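Local coordinates for acyl-CoA dehydrogenase domain protein Tcur3481 (Thermomonospora curvata, PDB 6WY9), which probably acts as a flavin-dependent acyl-CoA dehydrogenase, holding an FAD-type cofactor that is bound here in its reduced, dihydro form, at residues 75-78 with 79-83; 100-103 with 104-107. One frame throughout, in Å; residues are numbered along the deposited sequence.

Contacts 1 and 2 are both local, each made by neighbouring residues of one continuous chain segment within the N-terminal part of the acyl-CoA dehydrogenase chain, and both concern the end of a helix, though they share none. Contact 1 closes helix 67-80 at its C-terminus, deep in the chain; contact 2 opens the short helix 103-106 at its N-terminus, on the surface. Their centres lie about 29 Å apart. The buried end is rich in charge that is paired within the protein, with an arginine between two glutamates and a carbonyl taking two N-H groups. The surface end relies on neutral threonine and glutamine for its reciprocal bonds, while its charged side chains lie on the exposed side.

Contact 1: 75-78 with 79-83; sequences LEEQ and GRHVA
The guanidinium of Arg-80 and the carboxylate of Glu-77 lie in nearly parallel planes, 7° apart, with CA of Glu-77 at the guanidinium's edge; both carboxylates approach it obliquely. The imidazole of His-81 has OE1 of Glu-77 at its edge, in plane. Arg-80 forms two salt bridges, NH1 to OE2 of Glu-77 at 2.7 Å and NH2 to OE2 of Glu-76 at 2.9 Å, the latter also a weak hydrogen bond. Glu-76 gets there fully stretched, its CG anti to the backbone N (chi1 178°), whereas Glu-77 bends at chi2 and shares its OE2 with Arg-17 of helix 5-23. Histidine suits the next position because ND1 of His-81 gives a hydrogen bond to O of Glu-77 at 3.0 Å. The helix then ends in a Schellman motif with Val-82 at positive phi: O of Gln-78 accepts from N of His-81 and N of Ala-83 on opposite faces of its plane. Gln-78 returns a nearly straight bond (172°), NE2 to O of Ala-83 at 2.9 Å, which holds its amide in place. A leucine in place of Arg-80 would probably leave Glu-76 without its nearby cation and Glu-77 leaning on Arg-17 alone. Buried carboxylates near the negative end of the helix dipole are likely to be costly, and Arg-80, with Arg-17 beside it, probably offsets that cost.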
ATOM      1  N   LEU B  75      28.160   7.328  -4.609  1.00 40.58           N
ATOM      2  CA  LEU B  75      26.846   7.953  -4.766  1.00 39.54           C
ATOM      3  C   LEU B  75      25.971   7.743  -3.538  1.00 40.32           C
ATOM      4  O   LEU B  75      25.119   8.592  -3.217  1.00 38.90           O
ATOM      5  CB  LEU B  75      26.127   7.395  -6.024  1.00 38.17           C
ATOM      6  CG  LEU B  75      26.797   7.808  -7.347  1.00 38.58           C
ATOM      7  CD1 LEU B  75      26.037   7.263  -8.574  1.00 39.87           C
ATOM      8  CD2 LEU B  75      26.984   9.354  -7.416  1.00 38.35           C
ATOM      9  N   GLU B  76      26.090   6.571  -2.908  1.00 40.23           N
ATOM     10  CA  GLU B  76      25.297   6.320  -1.724  1.00 41.84           C
ATOM     11  C   GLU B  76      25.703   7.267  -0.594  1.00 39.47           C
ATOM     12  O   GLU B  76      24.839   7.850   0.082  1.00 39.79           O
ATOM     13  CB  GLU B  76      25.423   4.853  -1.300  1.00 44.43           C
ATOM     14  CG  GLU B  76      24.647   4.572  -0.028  1.00 48.86           C
ATOM     15  CD  GLU B  76      24.731   3.118   0.459  1.00 55.89           C
ATOM     16  OE1 GLU B  76      25.406   2.281  -0.178  1.00 58.00           O
ATOM     17  OE2 GLU B  76      24.109   2.816   1.504  1.00 60.02           O
ATOM     18  N   GLU B  77      27.005   7.449  -0.369  1.00 39.01           N
ATOM     19  CA  GLU B  77      27.409   8.467   0.606  1.00 42.29           C
ATOM     20  C   GLU B  77      26.947   9.850   0.195  1.00 42.15           C
ATOM     21  O   GLU B  77      26.593  10.662   1.051  1.00 42.33           O
ATOM     22  CB  GLU B  77      28.931   8.525   0.790  1.00 43.49           C
ATOM     23  CG  GLU B  77      29.427   7.552   1.768  1.00 48.12           C
ATOM     24  CD  GLU B  77      28.733   7.607   3.132  1.00 49.35           C
ATOM     25  OE1 GLU B  77      28.617   8.661   3.818  1.00 50.15           O
ATOM     26  OE2 GLU B  77      28.338   6.530   3.528  1.00 51.15           O
ATOM     27  N   GLN B  78      27.028  10.175  -1.093  1.00 41.09           N
ATOM     28  CA  GLN B  78      26.556  11.489  -1.507  1.00 40.61           C
ATOM     29  C   GLN B  78      25.087  11.687  -1.142  1.00 40.64           C
ATOM     30  O   GLN B  78      24.710  12.725  -0.578  1.00 40.99           O
ATOM     31  CB  GLN B  78      26.768  11.715  -3.004  1.00 40.30           C
ATOM     32  CG  GLN B  78      25.977  12.953  -3.439  1.00 41.34           C
ATOM     33  CD  GLN B  78      25.861  13.139  -4.917  1.00 42.39           C
ATOM     34  OE1 GLN B  78      25.899  12.172  -5.709  1.00 43.82           O
ATOM     35  NE2 GLN B  78      25.655  14.384  -5.323  1.00 43.61           N
ATOM     36  N   GLY B  79      24.234  10.696  -1.439  1.00 38.33           N
ATOM     37  CA  GLY B  79      22.823  10.840  -1.093  1.00 38.78           C
ATOM     38  C   GLY B  79      22.578  10.934   0.401  1.00 39.35           C
ATOM     39  O   GLY B  79      21.664  11.638   0.846  1.00 37.53           O
ATOM     40  N   ARG B  80      23.399  10.249   1.204  1.00 39.70           N
ATOM     41  CA  ARG B  80      23.248  10.343   2.659  1.00 42.37           C
ATOM     42  C   ARG B  80      23.315  11.784   3.164  1.00 41.12           C
ATOM     43  O   ARG B  80      22.740  12.112   4.212  1.00 38.54           O
ATOM     44  CB  ARG B  80      24.342   9.530   3.326  1.00 46.96           C
ATOM     45  CG  ARG B  80      23.870   8.366   4.072  1.00 55.29           C
ATOM     46  CD  ARG B  80      25.062   7.584   4.544  1.00 61.17           C
ATOM     47  NE  ARG B  80      24.729   6.177   4.664  1.00 69.00           N
ATOM     48  CZ  ARG B  80      25.121   5.232   3.817  1.00 72.12           C
ATOM     49  NH1 ARG B  80      25.896   5.524   2.766  1.00 70.74           N
ATOM     50  NH2 ARG B  80      24.746   3.976   4.039  1.00 76.04           N
ATOM     51  N   HIS B  81      24.032  12.638   2.443  1.00 39.98           N
ATOM     52  CA  HIS B  81      24.280  14.030   2.830  1.00 41.59           C
ATOM     53  C   HIS B  81      23.646  15.055   1.899  1.00 40.94           C
ATOM     54  O   HIS B  81      23.956  16.240   2.031  1.00 41.64           O
ATOM     55  CB  HIS B  81      25.786  14.279   2.854  1.00 43.34           C
ATOM     56  CG  HIS B  81      26.483  13.429   3.855  1.00 45.87           C
ATOM     57  ND1 HIS B  81      27.097  12.244   3.510  1.00 47.07           N
ATOM     58  CD2 HIS B  81      26.593  13.544   5.192  1.00 48.65           C
ATOM     59  CE1 HIS B  81      27.592  11.681   4.598  1.00 47.91           C
ATOM     60  NE2 HIS B  81      27.292  12.446   5.635  1.00 50.38           N
ATOM     61  N   VAL B  82      22.818  14.612   0.934  1.00 41.98           N
ATOM     62  CA  VAL B  82      22.221  15.452  -0.104  1.00 40.93           C
ATOM     63  C   VAL B  82      23.275  16.461  -0.589  1.00 42.44           C
ATOM     64  O   VAL B  82      23.039  17.668  -0.624  1.00 45.02           O
ATOM     65  CB  VAL B  82      20.894  16.100   0.392  1.00 38.80           C
ATOM     66  CG1 VAL B  82      19.782  14.963   0.565  1.00 38.05           C
ATOM     67  CG2 VAL B  82      21.036  16.823   1.732  1.00 39.12           C
ATOM     68  N   ALA B  83      24.458  15.972  -0.943  1.00 41.26           N
ATOM     69  CA  ALA B  83      25.583  16.882  -1.188  1.00 43.19           C
ATOM     70  C   ALA B  83      25.496  17.420  -2.612  1.00 42.65           C
ATOM     71  O   ALA B  83      25.385  16.624  -3.562  1.00 40.83           O
ATOM     72  CB  ALA B  83      26.920  16.190  -0.981  1.00 43.41           C
TER

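Contact 2: 100-103 with 104-107; sequences HGTA and EQRD
Thr-102 and Gln-105 grip each other by two reciprocal hydrogen bonds, and here the packing is closest. The backbone N of Thr-102 gives its hydrogen to OE1 of Gln-105 at 2.8 Å, reaching that oxygen from above the amide plane, 43° out of it. In return OG1 of Thr-102 accepts from N of Gln-105 at 3.1 Å. For this the hydroxyl sits between the backbone N and the carbonyl carbon (chi1 67°), which turns it over the first turn. Gln-105 runs back along the same turn with CG anti to its carbonyl carbon, its CG passing OG1 of Thr-102 at 3.3 Å before its amide oxygen meets the loop. OE1 of Gln-105 also lies 3.0 Å from CA of Gly-101, and a beta carbon at that glycine would come tight against it. The other end of the amide is used as well: NE2 bonds to the backbone O of Ala-210, so the buried glutamine also joins this turn to the strand at 206-210. Beside this pair, the backbone N-H of Arg-106 bonds to O of Thr-102, N to O 2.8 Å.

The outer side is looser. The side chain of Arg-106 bends at chi3 to lay one guanidinium face over CA of Ala-103, with NH2 of Arg-106 3.7 Å from CA of Ala-103. Glu-104 leads its carboxylate away from the turn, and Asp-107 makes its bond through the backbone, N to O of Ala-103 at 3.0 Å. Charged side chains such as these can stay hydrated on the exposed side. Taken together, Thr-102 as N-cap and Gln-105 three residues on form a capping box, the classic start of an alpha helix, placed here where the chain leaves helix 87-100 and begins helix 103-106.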
ATOM      1  N   HIS B 100      32.471   2.701 -24.052  1.00 59.23           N
ATOM      2  CA  HIS B 100      31.893   2.736 -25.393  1.00 60.93           C
ATOM      3  C   HIS B 100      32.447   3.849 -26.264  1.00 63.19           C
ATOM      4  O   HIS B 100      32.012   3.979 -27.418  1.00 65.13           O
ATOM      5  CB  HIS B 100      30.373   2.889 -25.328  1.00 61.01           C
ATOM      6  CG  HIS B 100      29.690   1.801 -24.565  1.00 60.74           C
ATOM      7  ND1 HIS B 100      29.352   0.590 -25.136  1.00 64.62           N
ATOM      8  CD2 HIS B 100      29.295   1.737 -23.275  1.00 58.77           C
ATOM      9  CE1 HIS B 100      28.763  -0.167 -24.226  1.00 64.66           C
ATOM     10  NE2 HIS B 100      28.714   0.509 -23.092  1.00 61.03           N
ATOM     11  N   GLY B 101      33.421   4.645 -25.761  1.00 66.35           N
ATOM     12  CA  GLY B 101      33.947   5.749 -26.533  1.00 67.44           C
ATOM     13  C   GLY B 101      35.087   5.352 -27.454  1.00 71.46           C
ATOM     14  O   GLY B 101      35.659   4.273 -27.327  1.00 73.25           O
ATOM     15  N   THR B 102      35.378   6.241 -28.407  1.00 73.37           N
ATOM     16  CA  THR B 102      36.600   6.156 -29.199  1.00 76.70           C
ATOM     17  C   THR B 102      37.809   6.549 -28.349  1.00 74.60           C
ATOM     18  O   THR B 102      37.683   7.095 -27.245  1.00 71.34           O
ATOM     19  CB  THR B 102      36.538   7.082 -30.416  1.00 80.61           C
ATOM     20  OG1 THR B 102      36.539   8.451 -29.983  1.00 78.85           O
ATOM     21  CG2 THR B 102      35.290   6.816 -31.254  1.00 81.55           C
ATOM     22  N   ALA B 103      38.996   6.277 -28.888  1.00 77.17           N
ATOM     23  CA  ALA B 103      40.226   6.748 -28.263  1.00 76.03           C
ATOM     24  C   ALA B 103      40.171   8.251 -28.036  1.00 76.87           C
ATOM     25  O   ALA B 103      40.454   8.732 -26.935  1.00 70.78           O
ATOM     26  CB  ALA B 103      41.431   6.368 -29.122  1.00 79.96           C
ATOM     27  N   GLU B 104      39.773   9.010 -29.062  1.00 84.85           N
ATOM     28  CA  GLU B 104      39.644  10.462 -28.916  1.00 89.64           C
ATOM     29  C   GLU B 104      38.726  10.840 -27.754  1.00 79.30           C
ATOM     30  O   GLU B 104      39.032  11.760 -26.986  1.00 77.39           O
ATOM     31  CB  GLU B 104      39.133  11.067 -30.224  1.00103.68           C
ATOM     32  CG  GLU B 104      39.204  12.585 -30.300  1.00113.02           C
ATOM     33  CD  GLU B 104      37.927  13.189 -30.850  1.00119.98           C
ATOM     34  OE1 GLU B 104      37.046  13.546 -30.037  1.00118.21           O
ATOM     35  OE2 GLU B 104      37.799  13.290 -32.091  1.00126.83           O
ATOM     36  N   GLN B 105      37.586  10.153 -27.614  1.00 72.57           N
ATOM     37  CA  GLN B 105      36.672  10.459 -26.518  1.00 65.09           C
ATOM     38  C   GLN B 105      37.266  10.073 -25.167  1.00 60.79           C
ATOM     39  O   GLN B 105      37.154  10.839 -24.202  1.00 54.89           O
ATOM     40  CB  GLN B 105      35.322   9.778 -26.753  1.00 64.62           C
ATOM     41  CG  GLN B 105      34.652  10.301 -28.026  1.00 69.46           C
ATOM     42  CD  GLN B 105      33.523   9.421 -28.552  1.00 71.28           C
ATOM     43  OE1 GLN B 105      33.403   8.251 -28.186  1.00 71.90           O
ATOM     44  NE2 GLN B 105      32.697   9.988 -29.428  1.00 71.97           N
ATOM     45  N   ARG B 106      37.930   8.913 -25.080  1.00 64.36           N
ATOM     46  CA  ARG B 106      38.556   8.519 -23.813  1.00 64.99           C
ATOM     47  C   ARG B 106      39.667   9.478 -23.390  1.00 65.20           C
ATOM     48  O   ARG B 106      40.016   9.529 -22.203  1.00 63.90           O
ATOM     49  CB  ARG B 106      39.112   7.093 -23.902  1.00 69.42           C
ATOM     50  CG  ARG B 106      38.025   6.013 -23.953  1.00 72.57           C
ATOM     51  CD  ARG B 106      38.610   4.588 -23.957  1.00 79.56           C
ATOM     52  NE  ARG B 106      38.925   4.093 -25.300  1.00 88.46           N
ATOM     53  CZ  ARG B 106      40.140   3.762 -25.736  1.00 95.36           C
ATOM     54  NH1 ARG B 106      41.197   3.866 -24.935  1.00 96.89           N
ATOM     55  NH2 ARG B 106      40.299   3.319 -26.978  1.00100.21           N
ATOM     56  N   ASP B 107      40.234  10.239 -24.325  1.00 66.35           N
ATOM     57  CA  ASP B 107      41.202  11.250 -23.918  1.00 67.00           C
ATOM     58  C   ASP B 107      40.587  12.357 -23.070  1.00 63.14           C
ATOM     59  O   ASP B 107      41.331  13.132 -22.455  1.00 62.81           O
ATOM     60  CB  ASP B 107      41.894  11.838 -25.153  1.00 73.19           C
ATOM     61  CG  ASP B 107      42.923  10.889 -25.732  1.00 79.15           C
ATOM     62  OD1 ASP B 107      43.450  10.063 -24.958  1.00 78.97           O
ATOM     63  OD2 ASP B 107      43.200  10.960 -26.951  1.00 84.77           O
TER